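Local structure of galactonate dehydratase (Zobellia galactanivorans, 5OLC) at residues 56-70 with 99-111. The protein belongs to the enolase superfamily, pairing a mandelate racemase-like N-terminal capping domain with an enolase-type TIM-barrel domain. Numbering follows the deposited sequence.
Sequences GYGPAAVIKSGIDFF and SGVLQAAISAIDV
Phe-70 enters a hole on helix 101-111 lined by Leu-102, Ala-105, Ile-106 and Ile-109, a clear instance of knobs-into-holes packing between crossed helices. CG of Phe-70 lies anti to its carbonyl carbon (chi1 -57°), which directs the ring at the neighbouring helix. The CB of Ala-105 meets the ring edge near its plane, 3.7 Å from CE2 of Phe-70. CG1 of Ile-106 comes within 3.6 Å of CE2 of Phe-70, its side chain running roughly perpendicular to that of the phenylalanine, while CD2 of Leu-102 reaches CZ of Phe-70 at 3.6 Å. Ala-105 is a knob in return, its methyl seated among Ile-63, Gly-66, Ile-67 and Phe-70. With no side chain on Gly-66 and only a methyl on Ala-105, the axes of segments 60-70 and 101-111 approach to 8.1 Å and cross at -67°. Toward the start of helix 60-70, Val-101 turns both its methyls to Val-62; their CG1 atoms are 3.7 Å apart, and CG1 of Val-101 also lies against the carbonyl O of Val-62. Val-101 packs in addition on Leu-102 of a second subunit, so this part of the contact adjoins the subunit interface. Ile-67 and Ala-108 rest on Val-42 of strand 36-46. The whole is a buried, apolar helix-helix contact beside an antiparallel three-stranded sheet, as in the alpha+beta N-terminal capping domain of the enolase superfamily.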
loop_
_atom_site.group_PDB
_atom_site.type_symbol
_atom_site.label_atom_id
_atom_site.label_comp_id
_atom_site.label_asym_id
_atom_site.label_seq_id
_atom_site.Cartn_x
_atom_site.Cartn_y
_atom_site.Cartn_z
ATOM N N GLY A 56 26.645 25.125 17.529
ATOM C CA GLY A 56 26.147 24.620 16.257
ATOM C C GLY A 56 27.071 23.532 15.744
ATOM O O GLY A 56 28.285 23.609 15.972
ATOM N N TYR A 57 26.510 22.482 15.106
ATOM C CA TYR A 57 27.314 21.370 14.588
ATOM C C TYR A 57 27.403 21.405 13.069
ATOM O O TYR A 57 26.365 21.444 12.395
ATOM C CB TYR A 57 26.807 20.007 15.096
ATOM C CG TYR A 57 27.594 18.821 14.579
ATOM C CD1 TYR A 57 28.745 18.384 15.228
ATOM C CD2 TYR A 57 27.160 18.102 13.465
ATOM C CE1 TYR A 57 29.461 17.272 14.767
ATOM C CE2 TYR A 57 27.870 16.994 12.991
ATOM C CZ TYR A 57 29.021 16.582 13.645
ATOM O OH TYR A 57 29.714 15.488 13.178
ATOM N N GLY A 58 28.638 21.380 12.558
ATOM C CA GLY A 58 28.939 21.406 11.131
ATOM C C GLY A 58 30.088 22.324 10.761
ATOM O O GLY A 58 31.021 22.467 11.556
ATOM N N PRO A 59 30.063 22.978 9.567
ATOM C CA PRO A 59 31.180 23.871 9.188
ATOM C C PRO A 59 31.111 25.245 9.876
ATOM O O PRO A 59 30.314 26.128 9.513
ATOM C CB PRO A 59 31.088 23.932 7.653
ATOM C CG PRO A 59 29.863 23.125 7.269
ATOM C CD PRO A 59 29.045 22.940 8.500
ATOM N N ALA A 60 31.957 25.399 10.895
ATOM C CA ALA A 60 32.055 26.565 11.763
ATOM C C ALA A 60 31.721 27.918 11.100
ATOM O O ALA A 60 30.689 28.507 11.420
ATOM C CB ALA A 60 33.418 26.615 12.417
ATOM N N ALA A 61 32.557 28.388 10.166
ATOM C CA ALA A 61 32.415 29.690 9.512
ATOM C C ALA A 61 31.098 29.893 8.732
ATOM O O ALA A 61 30.661 31.035 8.545
ATOM C CB ALA A 61 33.607 29.932 8.620
ATOM N N VAL A 62 30.463 28.776 8.306
ATOM C CA VAL A 62 29.186 28.786 7.586
ATOM C C VAL A 62 28.060 28.938 8.587
ATOM O O VAL A 62 27.074 29.634 8.302
ATOM C CB VAL A 62 28.971 27.545 6.690
ATOM C CG1 VAL A 62 28.086 27.895 5.498
ATOM C CG2 VAL A 62 30.298 26.972 6.215
ATOM N N ILE A 63 28.212 28.287 9.766
ATOM C CA ILE A 63 27.239 28.362 10.862
ATOM C C ILE A 63 27.261 29.781 11.467
ATOM O O ILE A 63 26.208 30.348 11.783
ATOM C CB ILE A 63 27.485 27.219 11.909
ATOM C CG1 ILE A 63 27.029 25.849 11.347
ATOM C CG2 ILE A 63 26.806 27.495 13.270
ATOM C CD1 ILE A 63 27.802 24.722 11.842
ATOM N N LYS A 64 28.472 30.344 11.580
ATOM C CA LYS A 64 28.733 31.648 12.139
ATOM C C LYS A 64 28.027 32.746 11.336
ATOM O O LYS A 64 27.545 33.717 11.912
ATOM C CB LYS A 64 30.238 31.873 12.170
ATOM C CG LYS A 64 30.693 32.899 13.207
ATOM C CD LYS A 64 31.398 34.076 12.566
ATOM C CE LYS A 64 30.530 35.308 12.513
ATOM N NZ LYS A 64 31.170 36.396 11.722
ATOM N N SER A 65 27.940 32.582 10.019
ATOM C CA SER A 65 27.265 33.557 9.165
ATOM C C SER A 65 25.764 33.385 9.291
ATOM O O SER A 65 25.019 34.356 9.119
ATOM C CB SER A 65 27.698 33.378 7.715
ATOM O OG SER A 65 29.095 33.581 7.618
ATOM N N GLY A 66 25.352 32.138 9.569
ATOM C CA GLY A 66 23.960 31.761 9.762
ATOM C C GLY A 66 23.386 32.504 10.941
ATOM O O GLY A 66 22.358 33.173 10.795
ATOM N N ILE A 67 24.108 32.455 12.103
ATOM C CA ILE A 67 23.734 33.157 13.336
ATOM C C ILE A 67 23.579 34.653 13.016
ATOM O O ILE A 67 22.546 35.238 13.367
ATOM C CB ILE A 67 24.743 32.895 14.466
ATOM C CG1 ILE A 67 24.647 31.440 14.953
ATOM C CG2 ILE A 67 24.529 33.882 15.614
ATOM C CD1 ILE A 67 25.944 30.782 15.279
ATOM N N ASP A 68 24.568 35.235 12.274
ATOM C CA ASP A 68 24.568 36.629 11.815
ATOM C C ASP A 68 23.318 36.964 10.991
ATOM O O ASP A 68 22.876 38.121 10.992
ATOM C CB ASP A 68 25.809 36.920 10.964
ATOM C CG ASP A 68 27.167 36.884 11.654
ATOM O OD1 ASP A 68 27.207 36.739 12.896
ATOM O OD2 ASP A 68 28.189 37.031 10.951
ATOM N N PHE A 69 22.767 35.952 10.270
ATOM C CA PHE A 69 21.566 36.123 9.450
ATOM C C PHE A 69 20.334 36.364 10.308
ATOM O O PHE A 69 19.554 37.260 9.994
ATOM C CB PHE A 69 21.361 34.944 8.466
ATOM C CG PHE A 69 20.021 34.963 7.762
ATOM C CD1 PHE A 69 19.788 35.823 6.688
ATOM C CD2 PHE A 69 18.985 34.140 8.184
ATOM C CE1 PHE A 69 18.539 35.856 6.058
ATOM C CE2 PHE A 69 17.744 34.170 7.548
ATOM C CZ PHE A 69 17.528 35.031 6.494
ATOM N N PHE A 70 20.177 35.574 11.387
ATOM C CA PHE A 70 19.045 35.663 12.317
ATOM C C PHE A 70 19.196 36.742 13.358
ATOM O O PHE A 70 18.185 37.146 13.945
ATOM C CB PHE A 70 18.804 34.329 13.047
ATOM C CG PHE A 70 18.553 33.146 12.141
ATOM C CD1 PHE A 70 17.425 33.101 11.324
ATOM C CD2 PHE A 70 19.434 32.069 12.118
ATOM C CE1 PHE A 70 17.200 32.018 10.488
ATOM C CE2 PHE A 70 19.206 30.983 11.283
ATOM C CZ PHE A 70 18.087 30.963 10.479
ATOM N N SER A 99 17.313 21.571 6.054
ATOM C CA SER A 99 18.425 20.777 6.557
ATOM C C SER A 99 19.705 21.629 6.627
ATOM O O SER A 99 19.693 22.833 6.326
ATOM C CB SER A 99 18.645 19.542 5.684
ATOM O OG SER A 99 17.990 18.394 6.196
ATOM N N GLY A 100 20.773 20.985 7.084
ATOM C CA GLY A 100 22.122 21.518 7.171
ATOM C C GLY A 100 22.409 22.727 8.035
ATOM O O GLY A 100 21.985 22.813 9.189
ATOM N N VAL A 101 23.205 23.638 7.447
ATOM C CA VAL A 101 23.808 24.863 7.968
ATOM C C VAL A 101 22.823 25.778 8.717
ATOM O O VAL A 101 23.068 25.987 9.903
ATOM C CB VAL A 101 24.597 25.610 6.851
ATOM C CG1 VAL A 101 24.895 27.068 7.220
ATOM C CG2 VAL A 101 25.889 24.866 6.517
ATOM N N LEU A 102 21.745 26.325 8.084
ATOM C CA LEU A 102 20.818 27.218 8.824
ATOM C C LEU A 102 20.132 26.530 10.024
ATOM O O LEU A 102 19.783 27.224 10.976
ATOM C CB LEU A 102 19.791 27.925 7.936
ATOM C CG LEU A 102 20.311 29.112 7.111
ATOM C CD1 LEU A 102 19.303 29.526 6.077
ATOM C CD2 LEU A 102 20.652 30.310 7.969
ATOM N N GLN A 103 20.018 25.179 10.013
ATOM C CA GLN A 103 19.463 24.417 11.128
ATOM C C GLN A 103 20.435 24.405 12.304
ATOM O O GLN A 103 19.992 24.503 13.456
ATOM C CB GLN A 103 19.036 22.981 10.730
ATOM C CG GLN A 103 17.794 22.898 9.842
ATOM C CD GLN A 103 16.713 23.915 10.173
ATOM O OE1 GLN A 103 16.223 24.004 11.308
ATOM N NE2 GLN A 103 16.336 24.729 9.189
ATOM N N ALA A 104 21.763 24.333 12.009
ATOM C CA ALA A 104 22.801 24.374 13.040
ATOM C C ALA A 104 22.961 25.810 13.620
ATOM O O ALA A 104 23.377 25.956 14.778
ATOM C CB ALA A 104 24.116 23.837 12.502
ATOM N N ALA A 105 22.587 26.859 12.832
ATOM C CA ALA A 105 22.557 28.250 13.295
ATOM C C ALA A 105 21.389 28.379 14.284
ATOM O O ALA A 105 21.594 28.894 15.393
ATOM C CB ALA A 105 22.357 29.194 12.131
ATOM N N ILE A 106 20.171 27.839 13.901
ATOM C CA ILE A 106 18.947 27.815 14.739
ATOM C C ILE A 106 19.195 26.988 16.000
ATOM O O ILE A 106 18.774 27.411 17.075
ATOM C CB ILE A 106 17.645 27.374 13.990
ATOM C CG1 ILE A 106 17.327 28.297 12.791
ATOM C CG2 ILE A 106 16.455 27.369 14.948
ATOM C CD1 ILE A 106 16.033 28.029 12.023
ATOM N N SER A 107 19.905 25.834 15.877
ATOM C CA SER A 107 20.267 24.954 17.007
ATOM C C SER A 107 21.122 25.689 18.035
ATOM O O SER A 107 20.814 25.644 19.229
ATOM C CB SER A 107 21.034 23.720 16.539
ATOM O OG SER A 107 20.305 22.871 15.671
ATOM N N ALA A 108 22.218 26.344 17.558
ATOM C CA ALA A 108 23.176 27.104 18.355
ATOM C C ALA A 108 22.487 28.164 19.207
ATOM O O ALA A 108 22.699 28.158 20.420
ATOM C CB ALA A 108 24.214 27.718 17.444
ATOM N N ILE A 109 21.608 29.021 18.598
ATOM C CA ILE A 109 20.806 30.033 19.303
ATOM C C ILE A 109 19.891 29.347 20.334
ATOM O O ILE A 109 19.873 29.773 21.482
ATOM C CB ILE A 109 20.013 30.932 18.305
ATOM C CG1 ILE A 109 20.972 31.823 17.476
ATOM C CG2 ILE A 109 18.946 31.783 19.024
ATOM C CD1 ILE A 109 20.523 32.117 16.079
ATOM N N ASP A 110 19.168 28.270 19.937
ATOM C CA ASP A 110 18.266 27.511 20.815
ATOM C C ASP A 110 18.952 27.044 22.111
ATOM O O ASP A 110 18.510 27.438 23.187
ATOM C CB ASP A 110 17.593 26.342 20.066
ATOM C CG ASP A 110 16.343 25.806 20.741
ATOM O OD1 ASP A 110 15.299 26.504 20.693
ATOM O OD2 ASP A 110 16.400 24.677 21.298
ATOM N N VAL A 111 20.069 26.288 22.013
ATOM C CA VAL A 111 20.820 25.759 23.169
ATOM C C VAL A 111 21.213 26.894 24.144
ATOM O O VAL A 111 21.053 26.739 25.360
ATOM C CB VAL A 111 22.016 24.870 22.724
ATOM C CG1 VAL A 111 22.792 24.311 23.914
ATOM C CG2 VAL A 111 21.540 23.728 21.824
#